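PDB 6H8N: peptidoglycan-N-acetylmuramic acid deacetylase PdaC, which catalyses the deacetylation of N-acetylmuramic acid residues in peptidoglycan, which confers resistance to lysozyme, and can also deacylate short chitin oligomers. Local coordinates for residues Pro20-Thr25 / Tyr51-Ile56; Pro73-Leu78 / Arg106-Gly111; Leu126-Pro131 / Asp152-Leu157. The protein carries 1 engineered substitution. All coordinates share one frame; numbering follows the deposited sequence.

Contact 1 (Pro20-Thr25 / Tyr51-Ile56); sequences PNPATT and YPETLI
Pro20 ends the first conserved motif of the NodB deacetylase domain. The motif reads TFSDGP here, with Ser17 an engineered substitution. Pro20 and the start of helix 22-35 pack against Tyr51 and the first turn of helix 52-60. Pro22 and Tyr51 carry the outer half of the contact. The proline crosses the tyrosine at about a right angle and lays one edge of its ring on the aromatic face. Pro22 CD stands 3.3 Å from the centroid of the Tyr51 ring, 6° off the ring normal, in a CH-pi contact. Pro22 CG lies beside it, 3.4 Å from Tyr51 CD1. The Tyr51 ring is brought there by its first torsion, -62°, with CG anti to its own carbonyl carbon. Pro20 O meets the same ring obliquely, 3.4 Å from Tyr51 CD2, and is also hydrogen-bonded to Arg47. A cis peptide bond precedes Pro20.

The inner half is a cluster of small groups around a threonine methyl. Thr54 CG2 touches Pro20 CB at 3.7 Å and Thr25 CG2 at 3.8 Å. Thr25 turns its hydroxyl away from this cluster, to Asp160. The helix start is tied within its own segment. Asn21 N donates to Thr25 OG1 at 2.9 Å with an angle of 166°, and Asn21 ND2 donates to Thr24 OG1 at 2.9 Å, close to the amide plane.

Contact 2 (Pro73-Leu78 / Arg106-Gly111); sequences PLLTRL and RPPYGG. With PO4 (phosphate ion), chain D.
The Tyr109 ring meets Leu74 at its edge: Leu74 N lies in the ring plane, 3.9 Å from Tyr109 CE2. Tyr109 CD2 touches Leu74 CB. On the CD1 side, phosphate O1 approaches the ring obliquely. The ring also packs edge-to-face with His72, a zinc ligand. Tyr109 belongs to the RPPYG sequence, the third conserved motif of this deacetylase family, which lines one side of the metal groove. The facing residues follow His72 directly, so the contact joins two loops of the active site.

The prolines supply the inner surface. Pro73 O rests against the Pro108 ring, 3.3 Å from Pro108 CB. Leu75 lies across both prolines, with CD1 4.0 Å from Pro107 CB and equally near Pro108 CD. Leu74 has CG anti to its backbone N, chi1 177°, which carries CD1 over the backbone to 3.8 Å from Gly111 CA.

One water joins the loops through three bonds. It accepts from Leu75 N at 2.8 Å and donates to Pro108 O and Gly111 O.

Behind the motif, Arg106 O is hydrogen-bonded to His68 ND1, so the same loop positions a second zinc ligand. The bound phosphate is probably from the crystallisation liquor and also bonds His159 NE2. Its position is consistent with the oxyanion site of related enzymes, where the backbone N-H of this tyrosine serves. Here Tyr109 N donates to phosphate O4 at 2.7 Å, with an N-H...O angle of 165°.

Contact 3 (Leu126-Pro131 / Asp152-Leu157); sequences LWDVDP and DGRTIL
Thr155 O takes two backbone bonds, from Asp128 N at 2.9 Å and from Val129 N at 3.1 Å. The Val129 donor lies in the carbonyl plane; the Asp128 donor is tilted from it. Asp128 answers with its side chain: OD2 accepts from Thr155 N at 2.9 Å through its anti lone pair. Leu157 N then donates to Val129 O at 2.9 Å, almost straight on, with a C=O...N angle of 177°. This pattern makes a single parallel bridge between Val129 and Ile156.

Beside it, Leu157 CD2 stands over the face of Trp127, 3.7 Å from the centroid of the six-membered ring. With chi1 at 57°, Trp127 sets its indole with one face against Leu157.

In the next layer, a water donates to Asp128 OD2 and Gly153 O and accepts from Thr155 OG1. Arg106 packs against both Trp127 and Leu157, while Ile156 bonds through its backbone to Ala13 and Thr15 of strand 11-17. Asp128 and Asp130 open the DxDxxDW sequence, which also holds Asp133, thought to raise the pKa of the active-site histidine. This loop meets the strand that leads to His159, as in the fourth and fifth conserved motifs of NodB deacetylases.

How the contacts relate
All three contacts lie in the NodB deacetylase domain and are partly buried. The centre of contact 3 is about 9 Å from the centre of the chain, nearer than those of the other two, and this contact is held by backbone bonds onto the main parallel sheet. Contacts 1 and 2 lie farther out, and neither has a direct hydrogen bond between its segments. Contact 1 joins two helix starts by apolar packing. Contact 2 joins two loops and uses a water for its polar link. Contacts 2 and 3 touch: Arg106 NH2 lies 2.9 Å from Leu126 O in a weak bond. Contact 1 stays apart, its nearest atoms about 12 Å from contact 2 and about 13 Å from contact 3.

Contact 1 (Pro20-Thr25 / Tyr51-Ile56)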
loop_
_atom_site.group_PDB
_atom_site.type_symbol
_atom_site.label_atom_id
_atom_site.label_comp_id
_atom_site.label_asym_id
_atom_site.label_seq_id
_atom_site.Cartn_x
_atom_site.Cartn_y
_atom_site.Cartn_z
ATOM N N PRO A 20 0.350 -4.960 10.280
ATOM C CA PRO A 20 1.240 -6.116 10.123
ATOM C C PRO A 20 0.709 -7.394 10.735
ATOM O O PRO A 20 -0.031 -7.393 11.723
ATOM C CB PRO A 20 2.497 -5.688 10.882
ATOM C CG PRO A 20 2.027 -4.682 11.859
ATOM C CD PRO A 20 0.916 -3.954 11.192
ATOM N N ASN A 21 1.112 -8.510 10.134
ATOM C CA ASN A 21 0.861 -9.841 10.668
ATOM C C ASN A 21 2.133 -10.622 10.393
ATOM O O ASN A 21 2.357 -11.046 9.251
ATOM C CB ASN A 21 -0.325 -10.477 9.954
ATOM C CG ASN A 21 -0.689 -11.787 10.540
ATOM O OD1 ASN A 21 -0.811 -11.898 11.749
ATOM N ND2 ASN A 21 -0.837 -12.811 9.707
ATOM N N PRO A 22 2.997 -10.827 11.390
ATOM C CA PRO A 22 4.332 -11.379 11.078
ATOM C C PRO A 22 4.346 -12.571 10.135
ATOM O O PRO A 22 5.116 -12.571 9.171
ATOM C CB PRO A 22 4.898 -11.685 12.466
ATOM C CG PRO A 22 4.310 -10.622 13.330
ATOM C CD PRO A 22 2.907 -10.403 12.801
ATOM N N ALA A 23 3.504 -13.580 10.368
ATOM C CA ALA A 23 3.605 -14.800 9.588
ATOM C C ALA A 23 3.425 -14.529 8.104
ATOM O O ALA A 23 4.086 -15.161 7.270
ATOM C CB ALA A 23 2.588 -15.824 10.080
ATOM N N THR A 24 2.535 -13.607 7.744
ATOM C CA THR A 24 2.280 -13.311 6.342
ATOM C C THR A 24 3.067 -12.095 5.861
ATOM O O THR A 24 3.695 -12.146 4.798
ATOM C CB THR A 24 0.780 -13.118 6.117
ATOM O OG1 THR A 24 0.275 -12.177 7.066
ATOM C CG2 THR A 24 0.038 -14.422 6.309
ATOM N N THR A 25 3.096 -11.015 6.645
ATOM C CA THR A 25 3.839 -9.825 6.255
ATOM C C THR A 25 5.319 -10.113 6.081
ATOM O O THR A 25 5.940 -9.617 5.136
ATOM C CB THR A 25 3.622 -8.713 7.282
ATOM O OG1 THR A 25 2.216 -8.518 7.489
ATOM C CG2 THR A 25 4.278 -7.411 6.826
ATOM N N TYR A 51 2.758 -5.528 16.986
ATOM C CA TYR A 51 3.867 -6.054 16.189
ATOM C C TYR A 51 4.810 -4.935 15.758
ATOM O O TYR A 51 5.069 -4.741 14.560
ATOM C CB TYR A 51 3.299 -6.773 14.968
ATOM C CG TYR A 51 2.413 -7.964 15.288
ATOM C CD1 TYR A 51 2.910 -9.046 15.999
ATOM C CD2 TYR A 51 1.097 -8.012 14.866
ATOM C CE1 TYR A 51 2.111 -10.146 16.269
ATOM C CE2 TYR A 51 0.300 -9.108 15.133
ATOM C CZ TYR A 51 0.827 -10.172 15.830
ATOM O OH TYR A 51 0.060 -11.288 16.096
ATOM N N PRO A 52 5.374 -4.198 16.713
ATOM C CA PRO A 52 6.211 -3.038 16.352
ATOM C C PRO A 52 7.437 -3.428 15.550
ATOM O O PRO A 52 7.899 -2.655 14.688
ATOM C CB PRO A 52 6.588 -2.447 17.716
ATOM C CG PRO A 52 6.434 -3.599 18.694
ATOM C CD PRO A 52 5.250 -4.354 18.168
ATOM N N GLU A 53 7.989 -4.620 15.808
ATOM C CA GLU A 53 9.160 -5.081 15.064
ATOM C C GLU A 53 8.899 -5.146 13.564
ATOM O O GLU A 53 9.818 -4.944 12.758
ATOM C CB GLU A 53 9.569 -6.480 15.564
ATOM C CG GLU A 53 8.544 -7.630 15.295
ATOM C CD GLU A 53 7.356 -7.704 16.293
ATOM O OE1 GLU A 53 7.216 -6.883 17.242
ATOM O OE2 GLU A 53 6.552 -8.644 16.107
ATOM N N THR A 54 7.676 -5.474 13.167
ATOM C CA THR A 54 7.382 -5.622 11.755
ATOM C C THR A 54 7.271 -4.266 11.073
ATOM O O THR A 54 7.675 -4.129 9.917
ATOM C CB THR A 54 6.117 -6.462 11.608
ATOM O OG1 THR A 54 6.256 -7.668 12.385
ATOM C CG2 THR A 54 5.888 -6.837 10.168
ATOM N N LEU A 55 6.776 -3.252 11.784
ATOM C CA LEU A 55 6.828 -1.885 11.262
ATOM C C LEU A 55 8.272 -1.467 11.021
ATOM O O LEU A 55 8.606 -0.920 9.969
ATOM C CB LEU A 55 6.169 -0.922 12.252
ATOM C CG LEU A 55 6.341 0.550 11.925
ATOM C CD1 LEU A 55 5.667 0.909 10.619
ATOM C CD2 LEU A 55 5.838 1.413 13.051
ATOM N N ILE A 56 9.146 -1.698 12.006
ATOM C CA ILE A 56 10.543 -1.339 11.820
ATOM C C ILE A 56 11.129 -2.059 10.612
ATOM O O ILE A 56 11.835 -1.451 9.804
ATOM C CB ILE A 56 11.357 -1.582 13.111
ATOM C CG1 ILE A 56 10.873 -0.689 14.259
ATOM C CG2 ILE A 56 12.850 -1.387 12.842
ATOM C CD1 ILE A 56 11.009 0.778 14.001
#

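Contact 2 (Pro73-Leu78 / Arg106-Gly111)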
loop_
_atom_site.group_PDB
_atom_site.type_symbol
_atom_site.label_atom_id
_atom_site.label_comp_id
_atom_site.label_asym_id
_atom_site.label_seq_id
_atom_site.Cartn_x
_atom_site.Cartn_y
_atom_site.Cartn_z
ATOM N N PRO A 73 -12.867 0.423 11.394
ATOM C CA PRO A 73 -14.270 0.767 11.172
ATOM C C PRO A 73 -14.439 1.416 9.811
ATOM O O PRO A 73 -13.507 1.978 9.235
ATOM C CB PRO A 73 -14.554 1.786 12.279
ATOM C CG PRO A 73 -13.252 2.516 12.417
ATOM C CD PRO A 73 -12.185 1.454 12.206
ATOM N N LEU A 74 -15.666 1.377 9.297
ATOM C CA LEU A 74 -16.035 2.254 8.202
ATOM C C LEU A 74 -16.104 3.675 8.748
ATOM O O LEU A 74 -16.955 3.980 9.598
ATOM C CB LEU A 74 -17.375 1.813 7.612
ATOM C CG LEU A 74 -17.937 2.678 6.488
ATOM C CD1 LEU A 74 -16.948 2.828 5.317
ATOM C CD2 LEU A 74 -19.252 2.059 5.987
ATOM N N LEU A 75 -15.205 4.545 8.283
ATOM C CA LEU A 75 -15.028 5.840 8.937
ATOM C C LEU A 75 -16.245 6.737 8.758
ATOM O O LEU A 75 -16.486 7.626 9.586
ATOM C CB LEU A 75 -13.778 6.541 8.411
ATOM C CG LEU A 75 -12.448 5.869 8.770
ATOM C CD1 LEU A 75 -11.316 6.549 8.016
ATOM C CD2 LEU A 75 -12.202 5.879 10.255
ATOM N N THR A 76 -17.010 6.528 7.689
ATOM C CA THR A 76 -18.222 7.298 7.444
ATOM C C THR A 76 -19.369 6.888 8.363
ATOM O O THR A 76 -20.387 7.590 8.383
ATOM C CB THR A 76 -18.629 7.139 5.979
ATOM O OG1 THR A 76 -18.758 5.752 5.675
ATOM C CG2 THR A 76 -17.585 7.763 5.060
ATOM N N ARG A 77 -19.250 5.780 9.103
ATOM C CA ARG A 77 -20.227 5.426 10.132
ATOM C C ARG A 77 -19.970 6.151 11.445
ATOM O O ARG A 77 -20.810 6.076 12.348
ATOM C CB ARG A 77 -20.205 3.917 10.440
ATOM C CG ARG A 77 -20.567 2.965 9.294
ATOM C CD ARG A 77 -21.909 2.267 9.472
ATOM N NE ARG A 77 -22.125 1.663 10.791
ATOM C CZ ARG A 77 -22.101 0.358 11.064
ATOM N NH1 ARG A 77 -21.865 -0.546 10.124
ATOM N NH2 ARG A 77 -22.325 -0.057 12.305
ATOM N N LEU A 78 -18.824 6.815 11.580
ATOM C CA LEU A 78 -18.426 7.495 12.802
ATOM C C LEU A 78 -18.669 8.995 12.684
ATOM O O LEU A 78 -18.837 9.540 11.597
ATOM C CB LEU A 78 -16.936 7.246 13.062
ATOM C CG LEU A 78 -16.473 5.790 13.105
ATOM C CD1 LEU A 78 -14.966 5.713 13.365
ATOM C CD2 LEU A 78 -17.221 4.990 14.145
ATOM N N ARG A 106 -5.409 5.367 3.836
ATOM C CA ARG A 106 -6.297 4.509 3.058
ATOM C C ARG A 106 -7.496 4.188 3.939
ATOM O O ARG A 106 -7.407 3.326 4.826
ATOM C CB ARG A 106 -5.573 3.257 2.609
ATOM C CG ARG A 106 -6.442 2.300 1.824
ATOM C CD ARG A 106 -5.625 1.178 1.240
ATOM N NE ARG A 106 -4.930 1.557 0.020
ATOM C CZ ARG A 106 -4.166 0.730 -0.682
ATOM N NH1 ARG A 106 -3.954 -0.513 -0.255
ATOM N NH2 ARG A 106 -3.622 1.139 -1.816
ATOM N N PRO A 107 -8.621 4.874 3.757
ATOM C CA PRO A 107 -9.783 4.632 4.620
ATOM C C PRO A 107 -10.292 3.216 4.435
ATOM O O PRO A 107 -10.410 2.757 3.293
ATOM C CB PRO A 107 -10.807 5.648 4.107
ATOM C CG PRO A 107 -9.963 6.776 3.567
ATOM C CD PRO A 107 -8.810 6.049 2.892
ATOM N N PRO A 108 -10.611 2.508 5.519
ATOM C CA PRO A 108 -11.184 1.158 5.399
ATOM C C PRO A 108 -12.354 1.117 4.429
ATOM O O PRO A 108 -13.227 1.996 4.432
ATOM C CB PRO A 108 -11.627 0.849 6.827
ATOM C CG PRO A 108 -10.593 1.568 7.659
ATOM C CD PRO A 108 -10.385 2.861 6.932
ATOM N N TYR A 109 -12.381 0.063 3.606
ATOM C CA TYR A 109 -13.436 -0.191 2.619
ATOM C C TYR A 109 -13.537 0.883 1.547
ATOM O O TYR A 109 -14.494 0.873 0.764
ATOM C CB TYR A 109 -14.818 -0.436 3.260
ATOM C CG TYR A 109 -14.759 -1.302 4.493
ATOM C CD1 TYR A 109 -14.526 -2.665 4.404
ATOM C CD2 TYR A 109 -14.906 -0.752 5.762
ATOM C CE1 TYR A 109 -14.452 -3.456 5.518
ATOM C CE2 TYR A 109 -14.844 -1.525 6.881
ATOM C CZ TYR A 109 -14.615 -2.886 6.769
ATOM O OH TYR A 109 -14.530 -3.678 7.887
ATOM N N GLY A 110 -12.569 1.805 1.469
ATOM C CA GLY A 110 -12.623 2.940 0.574
ATOM C C GLY A 110 -13.553 4.048 1.015
ATOM O O GLY A 110 -13.722 5.019 0.274
ATOM N N GLY A 111 -14.141 3.943 2.199
ATOM C CA GLY A 111 -15.198 4.852 2.610
ATOM C C GLY A 111 -14.693 6.177 3.124
ATOM O O GLY A 111 -14.009 6.234 4.147
HETATM P P PO4 D . -10.091 -3.097 2.873
HETATM O O1 PO4 D . -11.407 -3.914 2.978
HETATM O O2 PO4 D . -9.600 -3.214 1.441
HETATM O O3 PO4 D . -9.093 -3.782 3.745
HETATM O O4 PO4 D . -10.351 -1.696 3.327
HETATM O O HOH W 1 -13.538 4.214 6.004
#

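Contact 3 (Leu126-Pro131 / Asp152-Leu157)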
loop_
_atom_site.group_PDB
_atom_site.type_symbol
_atom_site.label_atom_id
_atom_site.label_comp_id
_atom_site.label_asym_id
_atom_site.label_seq_id
_atom_site.Cartn_x
_atom_site.Cartn_y
_atom_site.Cartn_z
ATOM N N LEU A 126 -5.974 5.067 -2.714
ATOM C CA LEU A 126 -6.798 3.891 -2.951
ATOM C C LEU A 126 -6.109 2.971 -3.953
ATOM O O LEU A 126 -4.906 2.742 -3.821
ATOM C CB LEU A 126 -8.224 4.303 -3.312
ATOM C CG LEU A 126 -8.900 5.153 -2.222
ATOM C CD1 LEU A 126 -10.341 5.415 -2.604
ATOM C CD2 LEU A 126 -8.819 4.536 -0.827
ATOM N N TRP A 127 -6.823 2.401 -4.919
ATOM C CA TRP A 127 -6.233 1.344 -5.736
ATOM C C TRP A 127 -7.010 1.216 -7.043
ATOM O O TRP A 127 -8.133 1.718 -7.175
ATOM C CB TRP A 127 -6.232 0.008 -4.992
ATOM C CG TRP A 127 -7.597 -0.382 -4.579
ATOM C CD1 TRP A 127 -8.509 -1.057 -5.333
ATOM C CD2 TRP A 127 -8.245 -0.079 -3.338
ATOM N NE1 TRP A 127 -9.682 -1.193 -4.643
ATOM C CE2 TRP A 127 -9.553 -0.599 -3.413
ATOM C CE3 TRP A 127 -7.847 0.574 -2.166
ATOM C CZ2 TRP A 127 -10.466 -0.476 -2.360
ATOM C CZ3 TRP A 127 -8.744 0.682 -1.132
ATOM C CH2 TRP A 127 -10.049 0.157 -1.235
ATOM N N ASP A 128 -6.406 0.501 -7.996
ATOM C CA ASP A 128 -6.993 0.236 -9.318
ATOM C C ASP A 128 -7.410 -1.213 -9.513
ATOM O O ASP A 128 -8.315 -1.485 -10.313
ATOM C CB ASP A 128 -5.975 0.526 -10.437
ATOM C CG ASP A 128 -5.499 1.929 -10.444
ATOM O OD1 ASP A 128 -6.337 2.851 -10.531
ATOM O OD2 ASP A 128 -4.285 2.125 -10.378
ATOM N N VAL A 129 -6.727 -2.152 -8.876
ATOM C CA VAL A 129 -6.900 -3.578 -9.118
ATOM C C VAL A 129 -7.099 -4.250 -7.772
ATOM O O VAL A 129 -6.258 -4.117 -6.879
ATOM C CB VAL A 129 -5.670 -4.167 -9.824
ATOM C CG1 VAL A 129 -5.789 -5.674 -9.912
ATOM C CG2 VAL A 129 -5.478 -3.564 -11.201
ATOM N N ASP A 130 -8.200 -4.977 -7.630
ATOM C CA ASP A 130 -8.570 -5.603 -6.363
ATOM C C ASP A 130 -9.039 -7.026 -6.656
ATOM O O ASP A 130 -10.177 -7.225 -7.121
ATOM C CB ASP A 130 -9.655 -4.793 -5.660
ATOM C CG ASP A 130 -10.114 -5.412 -4.361
ATOM O OD1 ASP A 130 -9.564 -6.451 -3.920
ATOM O OD2 ASP A 130 -11.055 -4.824 -3.767
ATOM N N PRO A 131 -8.206 -8.036 -6.415
ATOM C CA PRO A 131 -8.626 -9.422 -6.666
ATOM C C PRO A 131 -9.561 -9.981 -5.616
ATOM O O PRO A 131 -9.893 -11.170 -5.675
ATOM C CB PRO A 131 -7.296 -10.176 -6.648
ATOM C CG PRO A 131 -6.469 -9.396 -5.653
ATOM C CD PRO A 131 -6.827 -7.961 -5.887
ATOM N N ASP A 152 1.268 -1.080 -16.509
ATOM C CA ASP A 152 2.040 0.075 -16.099
ATOM C C ASP A 152 1.150 1.102 -15.416
ATOM O O ASP A 152 0.034 1.393 -15.865
ATOM C CB ASP A 152 2.677 0.713 -17.324
ATOM C CG ASP A 152 3.413 1.987 -16.984
ATOM O OD1 ASP A 152 4.471 1.912 -16.334
ATOM O OD2 ASP A 152 2.890 3.062 -17.367
ATOM N N GLY A 153 1.679 1.653 -14.324
ATOM C CA GLY A 153 1.053 2.725 -13.598
ATOM C C GLY A 153 -0.068 2.321 -12.674
ATOM O O GLY A 153 -0.646 3.193 -12.024
ATOM N N ARG A 154 -0.402 1.046 -12.573
ATOM C CA ARG A 154 -1.533 0.618 -11.771
ATOM C C ARG A 154 -1.118 0.363 -10.328
ATOM O O ARG A 154 0.058 0.139 -10.018
ATOM C CB ARG A 154 -2.183 -0.628 -12.371
ATOM C CG ARG A 154 -2.757 -0.336 -13.741
ATOM C CD ARG A 154 -3.606 -1.470 -14.259
ATOM N NE ARG A 154 -4.298 -1.029 -15.451
ATOM C CZ ARG A 154 -4.321 -1.658 -16.615
ATOM N NH1 ARG A 154 -4.984 -1.082 -17.594
ATOM N NH2 ARG A 154 -3.709 -2.822 -16.804
ATOM N N THR A 155 -2.112 0.401 -9.455
ATOM C CA THR A 155 -1.969 0.143 -8.030
ATOM C C THR A 155 -2.817 -1.070 -7.676
ATOM O O THR A 155 -4.032 -1.078 -7.924
ATOM C CB THR A 155 -2.411 1.373 -7.240
ATOM O OG1 THR A 155 -1.577 2.471 -7.614
ATOM C CG2 THR A 155 -2.290 1.154 -5.743
ATOM N N ILE A 156 -2.179 -2.082 -7.092
ATOM C CA ILE A 156 -2.807 -3.362 -6.765
ATOM C C ILE A 156 -3.062 -3.412 -5.270
ATOM O O ILE A 156 -2.192 -3.038 -4.476
ATOM C CB ILE A 156 -1.895 -4.533 -7.182
ATOM C CG1 ILE A 156 -1.683 -4.540 -8.698
ATOM C CG2 ILE A 156 -2.478 -5.857 -6.729
ATOM C CD1 ILE A 156 -0.495 -5.364 -9.157
ATOM N N LEU A 157 -4.232 -3.920 -4.876
ATOM C CA LEU A 157 -4.588 -4.149 -3.471
ATOM C C LEU A 157 -4.548 -5.630 -3.129
ATOM O O LEU A 157 -5.288 -6.427 -3.717
ATOM C CB LEU A 157 -5.984 -3.602 -3.191
ATOM C CG LEU A 157 -6.639 -3.969 -1.856
ATOM C CD1 LEU A 157 -5.785 -3.468 -0.697
ATOM C CD2 LEU A 157 -8.063 -3.434 -1.786
HETATM O O HOH W 2 -2.245 3.751 -9.922
HETATM O O HOH W 3 -7.684 -7.926 -2.563
#